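Local coordinates for protein carbohydrate deacetylase Agd3 (Neosartorya fumigata, PDB 6NWZ) that probably removes N-acetyl groups from the exopolysaccharide galactosaminogalactan, as a zinc-binding carbohydrate deacetylase required for biofilm formation by Aspergillus fumigatus, at residues Leu259-Tyr264 with His546-Arg551; Asp255-Val260 with Phe271-Glu276. One frame throughout, in Å; residues are numbered along the deposited sequence.

How the contacts relate
Contacts 1 and 2 have centres about 6 Å apart and share Leu259 and Val260. The chain leaves the zinc-bearing strand 252-257, turns, and runs into the short strand 261-262, which pairs antiparallel with strand 270-271. Contact 2 sets the turn against Phe271-Ile273, which lead into helix 275-289, and contact 1 sets the short strand against the loop after strand 542-546. Gln547 of contact 1 joins them, its OE1 accepting from Ile273 N of contact 2 at 3.0 Å. One zinc ion takes Asp255 from contact 2 and His546 from contact 1; a second zinc, 3.5 Å from the first, is held by Asp256 with His388 and His392.

Contact 1 (Leu259-Tyr264 with His546-Arg551); sequences LVTDIY and HQANLR. With ZN (zinc ion), chain M.
Thr261 and Ala548 meet where a small antiparallel hairpin, strands 261-262 and 270-271, lies against the 3-10 turn 547-550 that follows strand 542-546 of the deacetylase domain. Thr261 OG1 reaches within 3.5 Å of Ala548 CB. With chi1 at 66° the hydroxyl lies between the backbone N and carbonyl carbon of Thr261, facing the turn. A water joins the two segments: it accepts from Ala548 N at 3.0 Å and lies 3.2 Å from Thr261 OG1. Two residues further along the hairpin, the CD1 end of Ile263 rests on the same alanine methyl at 4.1 Å, a small apolar patch beside the water bridge.

Gln547 enters from the direction opposite to Thr261. Bent at chi2 (90°), it brings its amide beside the strand, with CD 3.6 Å from Leu259 O and NE2 3.4 Å from Thr261 CG2. The hydrogen bonds of this amide go to the other arm of the hairpin and its exit: NE2 donates to Phe271 O and OE1 accepts from Ile273 N. Both ends of a buried polar group are thereby satisfied and its flip is fixed, while Thr261 itself pairs through its backbone with Phe271.

Further out, Asn549 shapes the turn. Its backbone N donates to His546 O, and its ND2 is held by Tyr497 O. At the start of the segment His546 NE2 binds the zinc ion at 2.3 Å, sharing it with Asp255, so the turn packed on the hairpin starts from a metal ligand. The OD1 of Asn549 sits over the start of the turn, accepting from His546 N at 3.0 Å with an N-H...O angle of 152°, the donor lying above the plane of the amide carbonyl.

Contact 2 (Asp255-Val260 with Phe271-Glu276); sequences DDMFLV and FRITVE. With ZN (zinc ion), chain L; ZN (zinc ion), chain M.
Arg272 grips the carbonyl of Phe258 side-on, two nitrogens on one oxygen. NE donates to Phe258 O at 3.1 Å (153°) and NH2 donates to it at 3.3 Å (144°), both from the same face of the carbonyl. The oxygen lies in the guanidinium plane; the arginine chain, extended from CG to NE, carries the group out to it. NH2 has a second partner in Asp368, a salt bridge, and also meets the edge of the Phe258 ring at CD1, 3.5 Å away, with the two planes 58° apart. Lower on the arginine, CB packs against Val260 CG2 at 3.7 Å.

The gripped carbonyl belongs to a type II beta turn, Asp256 to Leu259, closed by Leu259 N donating to Asp256 O at 3.1 Å. Elsewhere in the turn, Met257 SD touches Ile273 CG2 at 3.7 Å. Thr274 then N-caps helix 275-289 through Asp277 N.

The turn begins at a metal ligand, Asp256, and the residue before it, Asp255, is another. Asp256 OD1 binds one zinc at 2.0 Å, beside His388 and His392, an Asp-His-His set as in related metal-dependent polysaccharide deacetylases. Asp255 OD2 binds the other zinc at 2.4 Å, and its OD1 is paired with Arg491. Arg272 thus ties the turn that starts at zinc ligand Asp256 to the loop before helix 369-375, its charge probably balanced by Asp368 while the neutral carbonyl orients the guanidinium.

Contact 1 (Leu259-Tyr264 with His546-Arg551)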
ATOM      1  N   LEU A 259     -12.883 -16.284 -19.054  1.00 42.95           N
ATOM      2  CA  LEU A 259     -11.983 -17.309 -19.558  1.00 30.72           C
ATOM      3  C   LEU A 259     -12.124 -18.598 -18.756  1.00 40.78           C
ATOM      4  O   LEU A 259     -12.675 -18.622 -17.653  1.00 47.37           O
ATOM      5  CB  LEU A 259     -10.528 -16.836 -19.501  1.00 35.27           C
ATOM      6  CG  LEU A 259     -10.083 -15.683 -20.401  1.00 43.41           C
ATOM      7  CD1 LEU A 259      -8.589 -15.427 -20.249  1.00 31.54           C
ATOM      8  CD2 LEU A 259     -10.440 -15.966 -21.849  1.00 32.58           C
ATOM      9  N   VAL A 260     -11.609 -19.680 -19.335  1.00 43.47           N
ATOM     10  CA  VAL A 260     -11.435 -20.957 -18.654  1.00 37.91           C
ATOM     11  C   VAL A 260      -9.954 -21.118 -18.342  1.00 41.90           C
ATOM     12  O   VAL A 260      -9.106 -20.922 -19.221  1.00 66.29           O
ATOM     13  CB  VAL A 260     -11.946 -22.129 -19.511  1.00 38.32           C
ATOM     14  CG1 VAL A 260     -11.691 -23.456 -18.813  1.00 34.32           C
ATOM     15  CG2 VAL A 260     -13.421 -21.963 -19.818  1.00 39.07           C
ATOM     16  N   THR A 261      -9.641 -21.460 -17.098  1.00 36.66           N
ATOM     17  CA  THR A 261      -8.259 -21.647 -16.680  1.00 49.80           C
ATOM     18  C   THR A 261      -8.063 -23.092 -16.249  1.00 51.03           C
ATOM     19  O   THR A 261      -8.971 -23.710 -15.684  1.00 48.88           O
ATOM     20  CB  THR A 261      -7.867 -20.685 -15.536  1.00 39.41           C
ATOM     21  OG1 THR A 261      -8.613 -20.999 -14.360  1.00 43.67           O
ATOM     22  CG2 THR A 261      -8.130 -19.222 -15.928  1.00 31.06           C
ATOM     23  N   ASP A 262      -6.884 -23.636 -16.546  1.00 50.99           N
ATOM     24  CA  ASP A 262      -6.554 -25.000 -16.158  1.00 34.61           C
ATOM     25  C   ASP A 262      -6.148 -25.036 -14.689  1.00 40.05           C
ATOM     26  O   ASP A 262      -5.247 -24.306 -14.264  1.00 48.33           O
ATOM     27  CB  ASP A 262      -5.428 -25.554 -17.033  1.00 53.49           C
ATOM     28  CG  ASP A 262      -5.776 -25.551 -18.515  1.00 58.94           C
ATOM     29  OD1 ASP A 262      -6.707 -26.280 -18.914  1.00 70.57           O
ATOM     30  OD2 ASP A 262      -5.117 -24.815 -19.281  1.00 71.16           O
ATOM     31  N   ILE A 263      -6.811 -25.888 -13.919  1.00 48.61           N
ATOM     32  CA  ILE A 263      -6.561 -25.993 -12.487  1.00 44.39           C
ATOM     33  C   ILE A 263      -5.275 -26.774 -12.242  1.00 47.68           C
ATOM     34  O   ILE A 263      -4.892 -27.649 -13.029  1.00 57.01           O
ATOM     35  CB  ILE A 263      -7.781 -26.638 -11.797  1.00 34.38           C
ATOM     36  CG1 ILE A 263      -9.020 -25.772 -12.046  1.00 36.66           C
ATOM     37  CG2 ILE A 263      -7.542 -26.843 -10.304  1.00 41.91           C
ATOM     38  CD1 ILE A 263      -8.824 -24.301 -11.681  1.00 30.38           C
ATOM     39  N   TYR A 264      -4.593 -26.452 -11.141  1.00 51.03           N
ATOM     40  CA  TYR A 264      -3.258 -26.977 -10.873  1.00 46.12           C
ATOM     41  C   TYR A 264      -3.278 -28.342 -10.180  1.00 45.05           C
ATOM     42  O   TYR A 264      -2.657 -29.292 -10.669  1.00 49.83           O
ATOM     43  CB  TYR A 264      -2.461 -25.970 -10.036  1.00 43.55           C
ATOM     44  CG  TYR A 264      -1.108 -26.485  -9.608  1.00 56.42           C
ATOM     45  CD1 TYR A 264      -0.030 -26.462 -10.482  1.00 59.92           C
ATOM     46  CD2 TYR A 264      -0.909 -27.001  -8.333  1.00 55.41           C
ATOM     47  CE1 TYR A 264       1.208 -26.933 -10.097  1.00 59.93           C
ATOM     48  CE2 TYR A 264       0.327 -27.476  -7.938  1.00 52.48           C
ATOM     49  CZ  TYR A 264       1.382 -27.439  -8.826  1.00 55.98           C
ATOM     50  OH  TYR A 264       2.618 -27.906  -8.447  1.00 52.81           O
ATOM     51  N   HIS A 546      -7.410 -14.026  -9.669  1.00 41.24           N
ATOM     52  CA  HIS A 546      -7.889 -14.557 -10.939  1.00 38.13           C
ATOM     53  C   HIS A 546      -9.256 -15.202 -10.755  1.00 37.96           C
ATOM     54  O   HIS A 546      -9.674 -15.512  -9.637  1.00 44.86           O
ATOM     55  CB  HIS A 546      -6.884 -15.552 -11.532  1.00 38.14           C
ATOM     56  CG  HIS A 546      -5.598 -14.911 -11.950  1.00 50.46           C
ATOM     57  ND1 HIS A 546      -4.672 -14.442 -11.043  1.00 49.46           N
ATOM     58  CD2 HIS A 546      -5.099 -14.631 -13.177  1.00 46.35           C
ATOM     59  CE1 HIS A 546      -3.651 -13.912 -11.692  1.00 47.85           C
ATOM     60  NE2 HIS A 546      -3.885 -14.015 -12.989  1.00 52.23           N
ATOM     61  N   GLN A 547      -9.948 -15.408 -11.884  1.00 38.42           N
ATOM     62  CA  GLN A 547     -11.360 -15.781 -11.838  1.00 36.94           C
ATOM     63  C   GLN A 547     -11.575 -17.117 -11.141  1.00 45.85           C
ATOM     64  O   GLN A 547     -12.585 -17.300 -10.451  1.00 39.80           O
ATOM     65  CB  GLN A 547     -11.940 -15.815 -13.257  1.00 37.27           C
ATOM     66  CG  GLN A 547     -11.302 -16.843 -14.188  1.00 43.76           C
ATOM     67  CD  GLN A 547     -11.994 -18.199 -14.153  1.00 47.87           C
ATOM     68  OE1 GLN A 547     -13.168 -18.305 -13.796  1.00 43.10           O
ATOM     69  NE2 GLN A 547     -11.262 -19.243 -14.527  1.00 49.65           N
ATOM     70  N   ALA A 548     -10.640 -18.056 -11.297  1.00 46.32           N
ATOM     71  CA  ALA A 548     -10.783 -19.350 -10.645  1.00 38.13           C
ATOM     72  C   ALA A 548     -10.793 -19.234  -9.126  1.00 38.55           C
ATOM     73  O   ALA A 548     -11.307 -20.135  -8.454  1.00 42.50           O
ATOM     74  CB  ALA A 548      -9.663 -20.290 -11.095  1.00 30.70           C
ATOM     75  N   ASN A 549     -10.251 -18.146  -8.570  1.00 38.54           N
ATOM     76  CA  ASN A 549     -10.188 -17.982  -7.120  1.00 31.74           C
ATOM     77  C   ASN A 549     -11.539 -17.660  -6.494  1.00 33.93           C
ATOM     78  O   ASN A 549     -11.653 -17.702  -5.264  1.00 38.58           O
ATOM     79  CB  ASN A 549      -9.193 -16.879  -6.743  1.00 32.80           C
ATOM     80  CG  ASN A 549      -7.815 -17.091  -7.348  1.00 28.65           C
ATOM     81  OD1 ASN A 549      -7.082 -16.133  -7.595  1.00 28.55           O
ATOM     82  ND2 ASN A 549      -7.457 -18.347  -7.587  1.00 37.59           N
ATOM     83  N   LEU A 550     -12.552 -17.328  -7.293  1.00 32.82           N
ATOM     84  CA  LEU A 550     -13.855 -16.950  -6.762  1.00 39.62           C
ATOM     85  C   LEU A 550     -14.791 -18.138  -6.584  1.00 43.59           C
ATOM     86  O   LEU A 550     -15.952 -17.941  -6.210  1.00 55.15           O
ATOM     87  CB  LEU A 550     -14.516 -15.907  -7.674  1.00 37.63           C
ATOM     88  CG  LEU A 550     -13.738 -14.634  -8.025  1.00 35.62           C
ATOM     89  CD1 LEU A 550     -14.658 -13.618  -8.679  1.00 27.03           C
ATOM     90  CD2 LEU A 550     -13.072 -14.031  -6.809  1.00 24.75           C
ATOM     91  N   ARG A 551     -14.318 -19.357  -6.838  1.00 33.89           N
ATOM     92  CA  ARG A 551     -15.174 -20.531  -6.737  1.00 38.42           C
ATOM     93  C   ARG A 551     -15.666 -20.700  -5.307  1.00 39.51           C
ATOM     94  O   ARG A 551     -14.868 -20.884  -4.384  1.00 41.82           O
ATOM     95  CB  ARG A 551     -14.424 -21.783  -7.186  1.00 35.52           C
ATOM     96  CG  ARG A 551     -15.336 -22.985  -7.358  1.00 37.10           C
ATOM     97  CD  ARG A 551     -14.578 -24.291  -7.254  1.00 41.24           C
ATOM     98  NE  ARG A 551     -15.414 -25.425  -7.630  1.00 38.21           N
ATOM     99  CZ  ARG A 551     -15.165 -26.232  -8.655  1.00 41.47           C
ATOM    100  NH1 ARG A 551     -14.086 -26.046  -9.404  1.00 51.31           N
ATOM    101  NH2 ARG A 551     -15.985 -27.235  -8.923  1.00 38.79           N
TER
HETATM  102 ZN    ZN M 914      -3.056 -12.237 -14.266  1.00 74.26          ZN
HETATM  103  O   HOH W   1      -8.189 -18.159 -12.963  1.00 23.97           O

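Contact 2 (Asp255-Val260 with Phe271-Glu276)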
ATOM      1  N   ASP A 255      -8.471 -11.142 -12.499  1.00 36.88           N
ATOM      2  CA  ASP A 255      -8.116 -11.307 -13.899  1.00 26.94           C
ATOM      3  C   ASP A 255      -8.855 -12.498 -14.509  1.00 39.15           C
ATOM      4  O   ASP A 255      -9.398 -13.353 -13.804  1.00 44.38           O
ATOM      5  CB  ASP A 255      -6.607 -11.508 -14.057  1.00 33.18           C
ATOM      6  CG  ASP A 255      -5.789 -10.309 -13.594  1.00 46.20           C
ATOM      7  OD1 ASP A 255      -6.374  -9.274 -13.207  1.00 52.58           O
ATOM      8  OD2 ASP A 255      -4.545 -10.410 -13.621  1.00 45.65           O
ATOM      9  N   ASP A 256      -8.879 -12.528 -15.844  1.00 26.99           N
ATOM     10  CA  ASP A 256      -9.292 -13.696 -16.621  1.00 40.49           C
ATOM     11  C   ASP A 256     -10.795 -13.950 -16.565  1.00 38.40           C
ATOM     12  O   ASP A 256     -11.238 -15.082 -16.773  1.00 38.81           O
ATOM     13  CB  ASP A 256      -8.541 -14.957 -16.178  1.00 45.23           C
ATOM     14  CG  ASP A 256      -7.045 -14.846 -16.372  1.00 43.84           C
ATOM     15  OD1 ASP A 256      -6.568 -13.770 -16.792  1.00 51.18           O
ATOM     16  OD2 ASP A 256      -6.344 -15.846 -16.110  1.00 64.71           O
ATOM     17  N   MET A 257     -11.599 -12.921 -16.302  1.00 30.02           N
ATOM     18  CA  MET A 257     -13.045 -13.112 -16.295  1.00 36.14           C
ATOM     19  C   MET A 257     -13.548 -13.454 -17.693  1.00 46.42           C
ATOM     20  O   MET A 257     -13.145 -12.839 -18.685  1.00 48.56           O
ATOM     21  CB  MET A 257     -13.760 -11.870 -15.772  1.00 25.92           C
ATOM     22  CG  MET A 257     -15.276 -12.030 -15.649  1.00 25.81           C
ATOM     23  SD  MET A 257     -15.814 -13.331 -14.506  1.00 34.54           S
ATOM     24  CE  MET A 257     -15.058 -12.777 -12.981  1.00 35.48           C
ATOM     25  N   PHE A 258     -14.438 -14.446 -17.752  1.00 37.57           N
ATOM     26  CA  PHE A 258     -15.037 -15.083 -18.920  1.00 35.83           C
ATOM     27  C   PHE A 258     -14.117 -16.140 -19.526  1.00 40.53           C
ATOM     28  O   PHE A 258     -14.544 -16.848 -20.437  1.00 45.22           O
ATOM     29  CB  PHE A 258     -15.457 -14.091 -20.024  1.00 29.98           C
ATOM     30  CG  PHE A 258     -16.642 -13.241 -19.657  1.00 42.08           C
ATOM     31  CD1 PHE A 258     -17.930 -13.665 -19.939  1.00 45.87           C
ATOM     32  CD2 PHE A 258     -16.466 -12.019 -19.029  1.00 38.02           C
ATOM     33  CE1 PHE A 258     -19.020 -12.887 -19.602  1.00 41.97           C
ATOM     34  CE2 PHE A 258     -17.553 -11.237 -18.690  1.00 27.92           C
ATOM     35  CZ  PHE A 258     -18.829 -11.668 -18.975  1.00 36.68           C
ATOM     36  N   LEU A 259     -12.883 -16.284 -19.054  1.00 42.95           N
ATOM     37  CA  LEU A 259     -11.983 -17.309 -19.558  1.00 30.72           C
ATOM     38  C   LEU A 259     -12.124 -18.598 -18.756  1.00 40.78           C
ATOM     39  O   LEU A 259     -12.675 -18.622 -17.653  1.00 47.37           O
ATOM     40  CB  LEU A 259     -10.528 -16.836 -19.501  1.00 35.27           C
ATOM     41  CG  LEU A 259     -10.083 -15.683 -20.401  1.00 43.41           C
ATOM     42  CD1 LEU A 259      -8.589 -15.427 -20.249  1.00 31.54           C
ATOM     43  CD2 LEU A 259     -10.440 -15.966 -21.849  1.00 32.58           C
ATOM     44  N   VAL A 260     -11.609 -19.680 -19.335  1.00 43.47           N
ATOM     45  CA  VAL A 260     -11.435 -20.957 -18.654  1.00 37.91           C
ATOM     46  C   VAL A 260      -9.954 -21.118 -18.342  1.00 41.90           C
ATOM     47  O   VAL A 260      -9.106 -20.922 -19.221  1.00 66.29           O
ATOM     48  CB  VAL A 260     -11.946 -22.129 -19.511  1.00 38.32           C
ATOM     49  CG1 VAL A 260     -11.691 -23.456 -18.813  1.00 34.32           C
ATOM     50  CG2 VAL A 260     -13.421 -21.963 -19.818  1.00 39.07           C
ATOM     51  N   PHE A 271     -11.734 -24.955 -14.868  1.00 38.52           N
ATOM     52  CA  PHE A 271     -12.812 -24.264 -14.177  1.00 38.00           C
ATOM     53  C   PHE A 271     -13.118 -22.937 -14.856  1.00 47.55           C
ATOM     54  O   PHE A 271     -12.208 -22.226 -15.296  1.00 49.30           O
ATOM     55  CB  PHE A 271     -12.485 -24.021 -12.700  1.00 30.07           C
ATOM     56  CG  PHE A 271     -13.582 -23.319 -11.958  1.00 39.99           C
ATOM     57  CD1 PHE A 271     -14.749 -23.991 -11.625  1.00 30.68           C
ATOM     58  CD2 PHE A 271     -13.464 -21.983 -11.620  1.00 27.90           C
ATOM     59  CE1 PHE A 271     -15.770 -23.346 -10.952  1.00 34.61           C
ATOM     60  CE2 PHE A 271     -14.480 -21.330 -10.951  1.00 36.09           C
ATOM     61  CZ  PHE A 271     -15.636 -22.010 -10.617  1.00 43.64           C
ATOM     62  N   ARG A 272     -14.412 -22.624 -14.943  1.00 37.57           N
ATOM     63  CA  ARG A 272     -14.914 -21.325 -15.374  1.00 36.34           C
ATOM     64  C   ARG A 272     -15.984 -20.887 -14.390  1.00 40.76           C
ATOM     65  O   ARG A 272     -16.943 -21.627 -14.146  1.00 49.39           O
ATOM     66  CB  ARG A 272     -15.493 -21.378 -16.793  1.00 30.47           C
ATOM     67  CG  ARG A 272     -15.993 -20.036 -17.317  1.00 30.00           C
ATOM     68  CD  ARG A 272     -16.595 -20.188 -18.704  1.00 31.07           C
ATOM     69  NE  ARG A 272     -16.687 -18.924 -19.431  1.00 47.20           N
ATOM     70  CZ  ARG A 272     -17.817 -18.252 -19.626  1.00 37.57           C
ATOM     71  NH1 ARG A 272     -18.956 -18.722 -19.144  1.00 34.69           N
ATOM     72  NH2 ARG A 272     -17.806 -17.112 -20.306  1.00 32.10           N
ATOM     73  N   ILE A 273     -15.819 -19.690 -13.825  1.00 31.11           N
ATOM     74  CA  ILE A 273     -16.722 -19.178 -12.799  1.00 32.11           C
ATOM     75  C   ILE A 273     -18.157 -19.229 -13.315  1.00 39.72           C
ATOM     76  O   ILE A 273     -18.400 -19.081 -14.519  1.00 33.88           O
ATOM     77  CB  ILE A 273     -16.312 -17.750 -12.377  1.00 27.15           C
ATOM     78  CG1 ILE A 273     -16.788 -17.449 -10.953  1.00 28.83           C
ATOM     79  CG2 ILE A 273     -16.825 -16.704 -13.366  1.00 38.49           C
ATOM     80  CD1 ILE A 273     -16.044 -18.233  -9.890  1.00 28.79           C
ATOM     81  N   THR A 274     -19.112 -19.475 -12.422  1.00 28.75           N
ATOM     82  CA  THR A 274     -20.508 -19.617 -12.809  1.00 33.55           C
ATOM     83  C   THR A 274     -21.347 -18.474 -12.246  1.00 37.09           C
ATOM     84  O   THR A 274     -20.873 -17.636 -11.476  1.00 40.89           O
ATOM     85  CB  THR A 274     -21.072 -20.964 -12.340  1.00 29.50           C
ATOM     86  OG1 THR A 274     -21.108 -20.997 -10.909  1.00 47.47           O
ATOM     87  CG2 THR A 274     -20.206 -22.100 -12.842  1.00 29.26           C
ATOM     88  N   VAL A 275     -22.617 -18.455 -12.653  1.00 42.38           N
ATOM     89  CA  VAL A 275     -23.549 -17.450 -12.148  1.00 34.17           C
ATOM     90  C   VAL A 275     -23.809 -17.658 -10.661  1.00 38.72           C
ATOM     91  O   VAL A 275     -23.911 -16.691  -9.896  1.00 42.32           O
ATOM     92  CB  VAL A 275     -24.853 -17.477 -12.967  1.00 32.21           C
ATOM     93  CG1 VAL A 275     -25.947 -16.688 -12.266  1.00 28.14           C
ATOM     94  CG2 VAL A 275     -24.609 -16.925 -14.371  1.00 30.10           C
ATOM     95  N   GLU A 276     -23.916 -18.916 -10.223  1.00 43.99           N
ATOM     96  CA  GLU A 276     -24.115 -19.179  -8.800  1.00 38.70           C
ATOM     97  C   GLU A 276     -22.914 -18.711  -7.988  1.00 41.50           C
ATOM     98  O   GLU A 276     -23.071 -18.115  -6.914  1.00 32.01           O
ATOM     99  CB  GLU A 276     -24.378 -20.668  -8.564  1.00 36.43           C
ATOM    100  CG  GLU A 276     -25.631 -21.219  -9.247  1.00 61.41           C
ATOM    101  CD  GLU A 276     -25.433 -21.510 -10.732  1.00 74.80           C
ATOM    102  OE1 GLU A 276     -24.273 -21.518 -11.198  1.00 74.49           O
ATOM    103  OE2 GLU A 276     -26.443 -21.729 -11.434  1.00 74.90           O
TER
HETATM  104 ZN    ZN L 913      -4.783 -13.033 -17.253  1.00 54.98          ZN
HETATM  105 ZN    ZN M 914      -3.056 -12.237 -14.266  1.00 74.26          ZN